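PDB 3RCN: beta-N-acetylhexosaminidase from Arthrobacter aurescens, which probably hydrolyses terminal non-reducing N-acetyl-D-hexosamine residues from N-acetyl-beta-D-hexosaminides, as a glycoside hydrolase of family 20. Local coordinates for residues R68-A79 and D86-G97; T222-V230 and D299-S307. All blocks are in the same frame, centred on the assembly; numbering follows the deposited sequence.

Interaction 1 (R68-A79 and D86-G97)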
loop_
_atom_site.group_PDB
_atom_site.type_symbol
_atom_site.label_atom_id
_atom_site.label_comp_id
_atom_site.label_asym_id
_atom_site.label_seq_id
_atom_site.Cartn_x
_atom_site.Cartn_y
_atom_site.Cartn_z
ATOM N N ARG A 68 -27.705 12.712 7.351
ATOM C CA ARG A 68 -28.765 12.211 6.464
ATOM C C ARG A 68 -28.358 12.302 5.002
ATOM O O ARG A 68 -27.930 13.360 4.543
ATOM C CB ARG A 68 -30.040 13.020 6.651
ATOM C CG ARG A 68 -30.404 13.215 8.093
ATOM C CD ARG A 68 -31.512 14.228 8.292
ATOM N NE ARG A 68 -31.713 14.411 9.721
ATOM C CZ ARG A 68 -32.236 15.491 10.283
ATOM N NH1 ARG A 68 -32.634 16.513 9.536
ATOM N NH2 ARG A 68 -32.356 15.545 11.602
ATOM N N LEU A 69 -28.487 11.190 4.280
ATOM C CA LEU A 69 -28.300 11.187 2.830
ATOM C C LEU A 69 -29.662 11.024 2.161
ATOM O O LEU A 69 -30.263 9.947 2.195
ATOM C CB LEU A 69 -27.358 10.058 2.414
ATOM C CG LEU A 69 -26.104 9.917 3.280
ATOM C CD1 LEU A 69 -25.296 8.708 2.835
ATOM C CD2 LEU A 69 -25.262 11.190 3.254
ATOM N N LEU A 70 -30.135 12.098 1.537
ATOM C CA LEU A 70 -31.496 12.140 0.995
ATOM C C LEU A 70 -31.546 12.227 -0.529
ATOM O O LEU A 70 -30.815 13.005 -1.144
ATOM C CB LEU A 70 -32.260 13.317 1.600
ATOM C CG LEU A 70 -32.300 13.273 3.122
ATOM C CD1 LEU A 70 -32.825 14.579 3.657
ATOM C CD2 LEU A 70 -33.151 12.098 3.594
ATOM N N LEU A 71 -32.421 11.424 -1.125
ATOM C CA LEU A 71 -32.625 11.443 -2.574
ATOM C C LEU A 71 -33.451 12.645 -3.006
ATOM O O LEU A 71 -34.550 12.869 -2.489
ATOM C CB LEU A 71 -33.325 10.174 -3.043
ATOM C CG LEU A 71 -33.325 10.049 -4.561
ATOM C CD1 LEU A 71 -32.165 9.173 -5.000
ATOM C CD2 LEU A 71 -34.648 9.492 -5.058
ATOM N N ASP A 72 -32.902 13.416 -3.943
ATOM C CA ASP A 72 -33.597 14.541 -4.579
ATOM C C ASP A 72 -33.597 14.386 -6.102
ATOM O O ASP A 72 -32.631 14.767 -6.764
ATOM C CB ASP A 72 -32.990 15.895 -4.196
ATOM C CG ASP A 72 -33.687 17.064 -4.895
ATOM O OD1 ASP A 72 -34.589 16.828 -5.742
ATOM O OD2 ASP A 72 -33.325 18.225 -4.605
ATOM N N PRO A 73 -34.673 13.809 -6.654
ATOM C CA PRO A 73 -34.723 13.441 -8.077
ATOM C C PRO A 73 -34.529 14.632 -9.020
ATOM O O PRO A 73 -34.213 14.423 -10.196
ATOM C CB PRO A 73 -36.123 12.839 -8.250
ATOM C CG PRO A 73 -36.670 12.650 -6.834
ATOM C CD PRO A 73 -35.984 13.669 -5.993
ATOM N N SER A 74 -34.691 15.854 -8.519
ATOM C CA SER A 74 -34.534 17.039 -9.365
ATOM C C SER A 74 -33.064 17.404 -9.627
ATOM O O SER A 74 -32.759 18.183 -10.531
ATOM C CB SER A 74 -35.286 18.235 -8.778
ATOM O OG SER A 74 -34.602 18.748 -7.648
ATOM N N LEU A 75 -32.161 16.864 -8.819
ATOM C CA LEU A 75 -30.720 16.990 -9.050
ATOM C C LEU A 75 -30.202 15.968 -10.065
ATOM O O LEU A 75 -30.735 14.865 -10.173
ATOM C CB LEU A 75 -29.956 16.808 -7.736
ATOM C CG LEU A 75 -30.227 17.803 -6.613
ATOM C CD1 LEU A 75 -29.902 17.178 -5.276
ATOM C CD2 LEU A 75 -29.403 19.053 -6.833
ATOM N N ASP A 76 -29.148 16.322 -10.790
ATOM C CA ASP A 76 -28.406 15.322 -11.571
ATOM C C ASP A 76 -27.834 14.200 -10.691
ATOM O O ASP A 76 -27.550 14.399 -9.499
ATOM C CB ASP A 76 -27.266 15.971 -12.368
ATOM C CG ASP A 76 -26.381 14.936 -13.070
ATOM O OD1 ASP A 76 -25.249 14.679 -12.592
ATOM O OD2 ASP A 76 -26.823 14.370 -14.102
ATOM N N ALA A 77 -27.669 13.022 -11.287
ATOM C CA ALA A 77 -27.139 11.847 -10.588
ATOM C C ALA A 77 -25.794 12.054 -9.878
ATOM O O ALA A 77 -25.583 11.497 -8.814
ATOM C CB ALA A 77 -27.053 10.653 -11.537
ATOM N N GLU A 78 -24.877 12.812 -10.478
ATOM C CA GLU A 78 -23.565 13.059 -9.868
ATOM C C GLU A 78 -23.557 14.345 -9.058
ATOM O O GLU A 78 -22.522 14.764 -8.558
ATOM C CB GLU A 78 -22.446 13.116 -10.913
ATOM C CG GLU A 78 -21.975 11.762 -11.440
ATOM C CD GLU A 78 -20.612 11.841 -12.131
ATOM O OE1 GLU A 78 -20.423 12.752 -12.968
ATOM O OE2 GLU A 78 -19.730 10.999 -11.826
ATOM N N ALA A 79 -24.716 14.977 -8.944
ATOM C CA ALA A 79 -24.836 16.269 -8.282
ATOM C C ALA A 79 -25.373 16.119 -6.856
ATOM O O ALA A 79 -26.124 15.192 -6.558
ATOM C CB ALA A 79 -25.733 17.213 -9.104
ATOM N N ASP A 86 -28.895 21.936 12.494
ATOM C CA ASP A 86 -29.004 20.994 13.611
ATOM C C ASP A 86 -28.505 19.573 13.212
ATOM O O ASP A 86 -28.198 18.740 14.082
ATOM C CB ASP A 86 -30.451 20.932 14.121
ATOM C CG ASP A 86 -31.413 20.307 13.105
ATOM O OD1 ASP A 86 -31.680 20.939 12.057
ATOM O OD2 ASP A 86 -31.914 19.186 13.364
ATOM N N ALA A 87 -28.471 19.289 11.906
ATOM C CA ALA A 87 -27.895 18.044 11.370
ATOM C C ALA A 87 -27.101 18.259 10.074
ATOM O O ALA A 87 -27.123 19.340 9.478
ATOM C CB ALA A 87 -28.978 16.990 11.161
ATOM N N VAL A 88 -26.380 17.227 9.654
ATOM C CA VAL A 88 -25.695 17.246 8.365
ATOM C C VAL A 88 -26.571 16.592 7.300
ATOM O O VAL A 88 -26.805 15.388 7.342
ATOM C CB VAL A 88 -24.362 16.491 8.457
ATOM C CG1 VAL A 88 -23.759 16.270 7.075
ATOM C CG2 VAL A 88 -23.407 17.250 9.365
ATOM N N VAL A 89 -27.054 17.380 6.345
ATOM C CA VAL A 89 -27.978 16.859 5.343
ATOM C C VAL A 89 -27.408 16.910 3.927
ATOM O O VAL A 89 -27.154 17.984 3.387
ATOM C CB VAL A 89 -29.315 17.621 5.373
ATOM C CG1 VAL A 89 -30.224 17.133 4.258
ATOM C CG2 VAL A 89 -29.985 17.446 6.713
ATOM N N ILE A 90 -27.209 15.740 3.329
ATOM C CA ILE A 90 -26.685 15.650 1.969
ATOM C C ILE A 90 -27.772 15.156 1.039
ATOM O O ILE A 90 -28.207 14.011 1.157
ATOM C CB ILE A 90 -25.490 14.682 1.883
ATOM C CG1 ILE A 90 -24.315 15.201 2.705
ATOM C CG2 ILE A 90 -25.043 14.498 0.444
ATOM C CD1 ILE A 90 -23.197 14.187 2.855
ATOM N N SER A 91 -28.218 16.028 0.136
ATOM C CA SER A 91 -29.188 15.682 -0.919
ATOM C C SER A 91 -28.470 15.333 -2.225
ATOM O O SER A 91 -27.553 16.042 -2.644
ATOM C CB SER A 91 -30.128 16.865 -1.202
ATOM O OG SER A 91 -30.737 17.362 -0.025
ATOM N N ALA A 92 -28.892 14.264 -2.890
ATOM C CA ALA A 92 -28.310 13.938 -4.191
ATOM C C ALA A 92 -29.322 13.296 -5.153
ATOM O O ALA A 92 -30.365 12.790 -4.721
ATOM C CB ALA A 92 -27.070 13.047 -4.010
ATOM N N GLY A 93 -29.016 13.319 -6.451
ATOM C CA GLY A 93 -29.869 12.682 -7.450
ATOM C C GLY A 93 -29.609 11.185 -7.580
ATOM O O GLY A 93 -30.398 10.435 -8.163
ATOM N N GLY A 94 -28.486 10.745 -7.024
ATOM C CA GLY A 94 -28.129 9.342 -7.043
ATOM C C GLY A 94 -26.994 8.990 -6.090
ATOM O O GLY A 94 -26.464 9.844 -5.379
ATOM N N ALA A 95 -26.634 7.714 -6.089
ATOM C CA ALA A 95 -25.558 7.201 -5.273
ATOM C C ALA A 95 -24.262 7.987 -5.464
ATOM O O ALA A 95 -23.671 8.467 -4.486
ATOM C CB ALA A 95 -25.338 5.743 -5.573
ATOM N N ALA A 96 -23.821 8.119 -6.709
ATOM C CA ALA A 96 -22.595 8.853 -6.987
ATOM C C ALA A 96 -22.644 10.269 -6.418
ATOM O O ALA A 96 -21.648 10.765 -5.896
ATOM C CB ALA A 96 -22.316 8.891 -8.473
ATOM N N GLY A 97 -23.800 10.918 -6.513
ATOM C CA GLY A 97 -23.943 12.263 -5.986
ATOM C C GLY A 97 -23.739 12.287 -4.483
ATOM O O GLY A 97 -22.999 13.119 -3.951
#
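Arg68 lays its guanidinium flat over the methyl of Ala87, whose CB lies 3.7 Å from Arg68 CZ, above the centre of the group. Extended from CG to NE, the chain passes Val89 (Arg68 CD to Val89 CG2 3.9 Å) before its charged end settles beside Ala87, before strand 88-92. The poorly ordered Asp86 places OD2 4.1 Å from Arg68 NH2, beyond a salt bridge; any attraction is probably weak. On the same face Leu70 turns CD1 onto CG1 of Val89, crossing it at a slant. The other face carries Leu69 and Ile90, side by side, Leu69 CD2 3.7 Å from Ile90 CD1. Leu69 CG and Ile90 CG1 both lie beside the backbone N, anti to the carbonyl carbon (chi1 -45° and -64°), a shared setting that keeps their ends together. Leu69 touches Arg42 of helix 39-53, Ile90 also meets Leu82 of strand 80-84, and helix 95-109 packs on Val88 and Ala92, a buried setting suited to aliphatics. A parallel backbone ladder, in which Arg68 and Leu70 each donate and accept, closes with Asp72 N to Ala92 O at 2.7 Å. Beyond it Leu75 drops CD1 onto Ser91 O and the CA of Ala92, while Gly93 passes so close to the carbonyls of Leu75 and Asp76 that a CB would clash. Asp72 and Asp76 each form an Asx turn, and the Glu78 carboxylate makes a salt bridge with Arg141 and a hydrogen bond with Asn170. Strands 67-71 and 88-92 are parallel neighbours in the mixed sheet of the alpha-beta domain that precedes the catalytic barrel in family 20 hexosaminidases.

Interaction 2 (T222-V230 and D299-S307); sequences TQDDLREIV and DEVVEIFPS
Ile304 fits against helix 223-235 where two neighbouring helices of the catalytic alpha-beta (TIM-type) barrel pack at the end of helix 288-304. Its two branches divide the work: CG2 rests 3.7 Å from Leu226 CB, and CD1 reaches over one face of the Arg227 guanidinium, 3.8 Å from Arg227 NH2 and offset toward the rim. With chi1 and chi2 both at -52°, the side chain folds so that CD1 also meets Gln223 OE1. A branched aliphatic suits this place, since its methyls pack against an amide, a guanidinium face and a leucine. Farther along, Val230 splits its methyls: CG2 lies 3.6 Å from Phe305 CD2, while CG1 meets Pro306 CD at 3.5 Å. Leu226 CD2 touches the same ring more loosely, at CZ. At the other end Gln223 NE2 donates both to Gln185 O and, over 2.9 Å, to Glu300 OE1, the latter a bent bond (136°) that meets the carboxylate oxygen nearly along its C-O axis, with the amide and carboxylate planes 66° apart. With an alanine here instead of Gln223, both Glu300 OE1 and Gln185 O would probably lose the amide donor, and the packing beside Ile304 CD1 would go with it.

The second shell fixes these groups. The backbone N atoms of Asn187 and Arg188 hold the two Glu300 oxygens, so the loop after strand 181-182 ties both helices together. Phe305 is packed against strand 239-243, placing its ring between helix and barrel wall. Arg115 of the second subunit pairs with Asp225 and Glu228 on helix 223-235. Thr222 and Asp225 make a capping box at the start of that helix: Asp225 N donates to Thr222 OG1, and Thr222 N returns a bond to Asp225 OD1 at 3.0 Å.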
loop_
_atom_site.group_PDB
_atom_site.type_symbol
_atom_site.label_atom_id
_atom_site.label_comp_id
_atom_site.label_asym_id
_atom_site.label_seq_id
_atom_site.Cartn_x
_atom_site.Cartn_y
_atom_site.Cartn_z
ATOM N N THR A 222 -4.414 -11.476 -10.727
ATOM C CA THR A 222 -5.207 -12.653 -11.010
ATOM C C THR A 222 -6.572 -12.114 -11.300
ATOM O O THR A 222 -6.809 -10.914 -11.151
ATOM C CB THR A 222 -5.356 -13.554 -9.781
ATOM O OG1 THR A 222 -6.076 -12.839 -8.771
ATOM C CG2 THR A 222 -3.997 -13.999 -9.243
ATOM N N GLN A 223 -7.492 -12.998 -11.658
ATOM C CA GLN A 223 -8.817 -12.541 -12.041
ATOM C C GLN A 223 -9.542 -12.056 -10.797
ATOM O O GLN A 223 -10.280 -11.071 -10.837
ATOM C CB GLN A 223 -9.585 -13.637 -12.779
ATOM C CG GLN A 223 -8.793 -14.217 -13.949
ATOM C CD GLN A 223 -9.640 -14.464 -15.203
ATOM O OE1 GLN A 223 -10.821 -14.820 -15.120
ATOM N NE2 GLN A 223 -9.032 -14.272 -16.368
ATOM N N ASP A 224 -9.293 -12.733 -9.683
ATOM C CA ASP A 224 -9.861 -12.326 -8.407
ATOM C C ASP A 224 -9.336 -10.971 -7.947
ATOM O O ASP A 224 -10.060 -10.200 -7.317
ATOM C CB ASP A 224 -9.605 -13.384 -7.354
ATOM C CG ASP A 224 -10.649 -14.469 -7.369
ATOM O OD1 ASP A 224 -11.751 -14.200 -7.888
ATOM O OD2 ASP A 224 -10.373 -15.580 -6.852
ATOM N N ASP A 225 -8.079 -10.684 -8.274
ATOM C CA ASP A 225 -7.475 -9.401 -7.947
ATOM C C ASP A 225 -8.135 -8.290 -8.757
ATOM O O ASP A 225 -8.425 -7.210 -8.236
ATOM C CB ASP A 225 -5.968 -9.416 -8.234
ATOM C CG ASP A 225 -5.193 -10.362 -7.322
ATOM O OD1 ASP A 225 -4.143 -10.862 -7.785
ATOM O OD2 ASP A 225 -5.607 -10.599 -6.156
ATOM N N LEU A 226 -8.361 -8.558 -10.041
ATOM C CA LEU A 226 -8.993 -7.575 -10.903
ATOM C C LEU A 226 -10.432 -7.352 -10.487
ATOM O O LEU A 226 -10.894 -6.226 -10.425
ATOM C CB LEU A 226 -8.905 -8.006 -12.361
ATOM C CG LEU A 226 -7.461 -8.039 -12.857
ATOM C CD1 LEU A 226 -7.350 -8.761 -14.183
ATOM C CD2 LEU A 226 -6.934 -6.641 -12.963
ATOM N N ARG A 227 -11.139 -8.434 -10.193
ATOM C CA ARG A 227 -12.505 -8.317 -9.714
ATOM C C ARG A 227 -12.528 -7.350 -8.537
ATOM O O ARG A 227 -13.275 -6.375 -8.540
ATOM C CB ARG A 227 -13.040 -9.677 -9.279
ATOM C CG ARG A 227 -13.296 -10.642 -10.403
ATOM C CD ARG A 227 -14.308 -11.724 -9.990
ATOM N NE ARG A 227 -14.651 -12.607 -11.108
ATOM C CZ ARG A 227 -13.949 -13.687 -11.452
ATOM N NH1 ARG A 227 -12.865 -14.026 -10.757
ATOM N NH2 ARG A 227 -14.323 -14.431 -12.488
ATOM N N GLU A 228 -11.689 -7.625 -7.542
ATOM C CA GLU A 228 -11.572 -6.778 -6.364
ATOM C C GLU A 228 -11.355 -5.309 -6.732
ATOM O O GLU A 228 -12.038 -4.418 -6.230
ATOM C CB GLU A 228 -10.445 -7.277 -5.456
ATOM C CG GLU A 228 -10.282 -6.476 -4.152
ATOM C CD GLU A 228 -9.220 -7.066 -3.187
ATOM O OE1 GLU A 228 -8.418 -7.928 -3.602
ATOM O OE2 GLU A 228 -9.182 -6.660 -2.001
ATOM N N ILE A 229 -10.407 -5.057 -7.618
ATOM C CA ILE A 229 -10.109 -3.694 -8.002
ATOM C C ILE A 229 -11.337 -3.036 -8.624
ATOM O O ILE A 229 -11.633 -1.864 -8.326
ATOM C CB ILE A 229 -8.949 -3.653 -8.988
ATOM C CG1 ILE A 229 -7.633 -3.848 -8.244
ATOM C CG2 ILE A 229 -8.948 -2.331 -9.730
ATOM C CD1 ILE A 229 -6.483 -4.261 -9.128
ATOM N N VAL A 230 -12.047 -3.798 -9.472
ATOM C CA VAL A 230 -13.276 -3.333 -10.105
ATOM C C VAL A 230 -14.380 -3.053 -9.080
ATOM O O VAL A 230 -15.061 -2.025 -9.149
ATOM C CB VAL A 230 -13.802 -4.330 -11.189
ATOM C CG1 VAL A 230 -15.204 -3.945 -11.633
ATOM C CG2 VAL A 230 -12.871 -4.383 -12.397
ATOM N N ASP A 299 -12.976 -12.096 -24.344
ATOM C CA ASP A 299 -14.067 -12.831 -23.713
ATOM C C ASP A 299 -13.862 -12.850 -22.209
ATOM O O ASP A 299 -14.805 -12.666 -21.447
ATOM C CB ASP A 299 -14.120 -14.276 -24.206
ATOM C CG ASP A 299 -14.765 -14.416 -25.570
ATOM O OD1 ASP A 299 -15.538 -13.516 -25.963
ATOM O OD2 ASP A 299 -14.504 -15.434 -26.248
ATOM N N GLU A 300 -12.633 -13.087 -21.770
ATOM C CA GLU A 300 -12.374 -13.067 -20.336
ATOM C C GLU A 300 -12.396 -11.647 -19.787
ATOM O O GLU A 300 -12.965 -11.410 -18.726
ATOM C CB GLU A 300 -11.089 -13.820 -19.980
ATOM C CG GLU A 300 -11.197 -15.291 -20.366
ATOM C CD GLU A 300 -10.078 -16.152 -19.820
ATOM O OE1 GLU A 300 -9.648 -15.920 -18.663
ATOM O OE2 GLU A 300 -9.638 -17.076 -20.550
ATOM N N VAL A 301 -11.817 -10.700 -20.521
ATOM C CA VAL A 301 -11.836 -9.307 -20.080
ATOM C C VAL A 301 -13.255 -8.868 -19.766
ATOM O O VAL A 301 -13.524 -8.254 -18.737
ATOM C CB VAL A 301 -11.305 -8.359 -21.156
ATOM C CG1 VAL A 301 -11.602 -6.899 -20.775
ATOM C CG2 VAL A 301 -9.828 -8.589 -21.387
ATOM N N VAL A 302 -14.167 -9.208 -20.662
ATOM C CA VAL A 302 -15.528 -8.707 -20.589
ATOM C C VAL A 302 -16.303 -9.330 -19.428
ATOM O O VAL A 302 -17.240 -8.732 -18.895
ATOM C CB VAL A 302 -16.225 -8.876 -21.961
ATOM C CG1 VAL A 302 -17.562 -9.605 -21.846
ATOM C CG2 VAL A 302 -16.364 -7.532 -22.616
ATOM N N GLU A 303 -15.879 -10.524 -19.029
ATOM C CA GLU A 303 -16.395 -11.184 -17.836
ATOM C C GLU A 303 -15.949 -10.469 -16.535
ATOM O O GLU A 303 -16.726 -10.338 -15.587
ATOM C CB GLU A 303 -15.948 -12.651 -17.830
ATOM C CG GLU A 303 -16.584 -13.494 -16.740
ATOM C CD GLU A 303 -18.099 -13.528 -16.851
ATOM O OE1 GLU A 303 -18.605 -13.510 -17.996
ATOM O OE2 GLU A 303 -18.782 -13.563 -15.797
ATOM N N ILE A 304 -14.695 -10.023 -16.500
ATOM C CA ILE A 304 -14.130 -9.324 -15.346
ATOM C C ILE A 304 -14.556 -7.854 -15.194
ATOM O O ILE A 304 -14.960 -7.431 -14.111
ATOM C CB ILE A 304 -12.582 -9.367 -15.386
ATOM C CG1 ILE A 304 -12.075 -10.808 -15.562
ATOM C CG2 ILE A 304 -12.004 -8.692 -14.165
ATOM C CD1 ILE A 304 -12.654 -11.783 -14.561
ATOM N N PHE A 305 -14.439 -7.089 -16.281
ATOM C CA PHE A 305 -14.735 -5.651 -16.309
ATOM C C PHE A 305 -16.102 -5.361 -16.928
ATOM O O PHE A 305 -16.295 -5.542 -18.133
ATOM C CB PHE A 305 -13.683 -4.903 -17.140
ATOM C CG PHE A 305 -12.281 -5.090 -16.660
ATOM C CD1 PHE A 305 -11.536 -6.184 -17.068
ATOM C CD2 PHE A 305 -11.705 -4.174 -15.791
ATOM C CE1 PHE A 305 -10.236 -6.362 -16.611
ATOM C CE2 PHE A 305 -10.410 -4.347 -15.325
ATOM C CZ PHE A 305 -9.664 -5.434 -15.737
ATOM N N PRO A 306 -17.047 -4.892 -16.107
ATOM C CA PRO A 306 -18.401 -4.460 -16.481
ATOM C C PRO A 306 -18.457 -3.196 -17.352
ATOM O O PRO A 306 -19.496 -2.920 -17.932
ATOM C CB PRO A 306 -19.069 -4.213 -15.128
ATOM C CG PRO A 306 -17.945 -3.893 -14.216
ATOM C CD PRO A 306 -16.820 -4.775 -14.659
ATOM N N SER A 307 -17.364 -2.449 -17.439
ATOM C CA SER A 307 -17.312 -1.160 -18.138
ATOM C C SER A 307 -17.894 -1.135 -19.578
ATOM O O SER A 307 -17.555 -1.984 -20.405
ATOM C CB SER A 307 -15.851 -0.715 -18.196
ATOM O OG SER A 307 -15.665 0.370 -19.085
#

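Interaction 1 and interaction 2 belong to different domains of one chain, the first to the alpha-beta domain and the second to the catalytic barrel. Their centres are 30 Å apart and their nearest atoms about 13 Å, so neither touches the other. In sequence they follow one another, the 68-79 and 86-97 pair closing before 222-230 begins. The domains nevertheless meet near interaction 1, through the polar partners of Glu78 and through Ala95 and Ala96, which touch His237, just past helix 223-235 of interaction 2. Both contacts lie away from Glu316, the predicted proton donor.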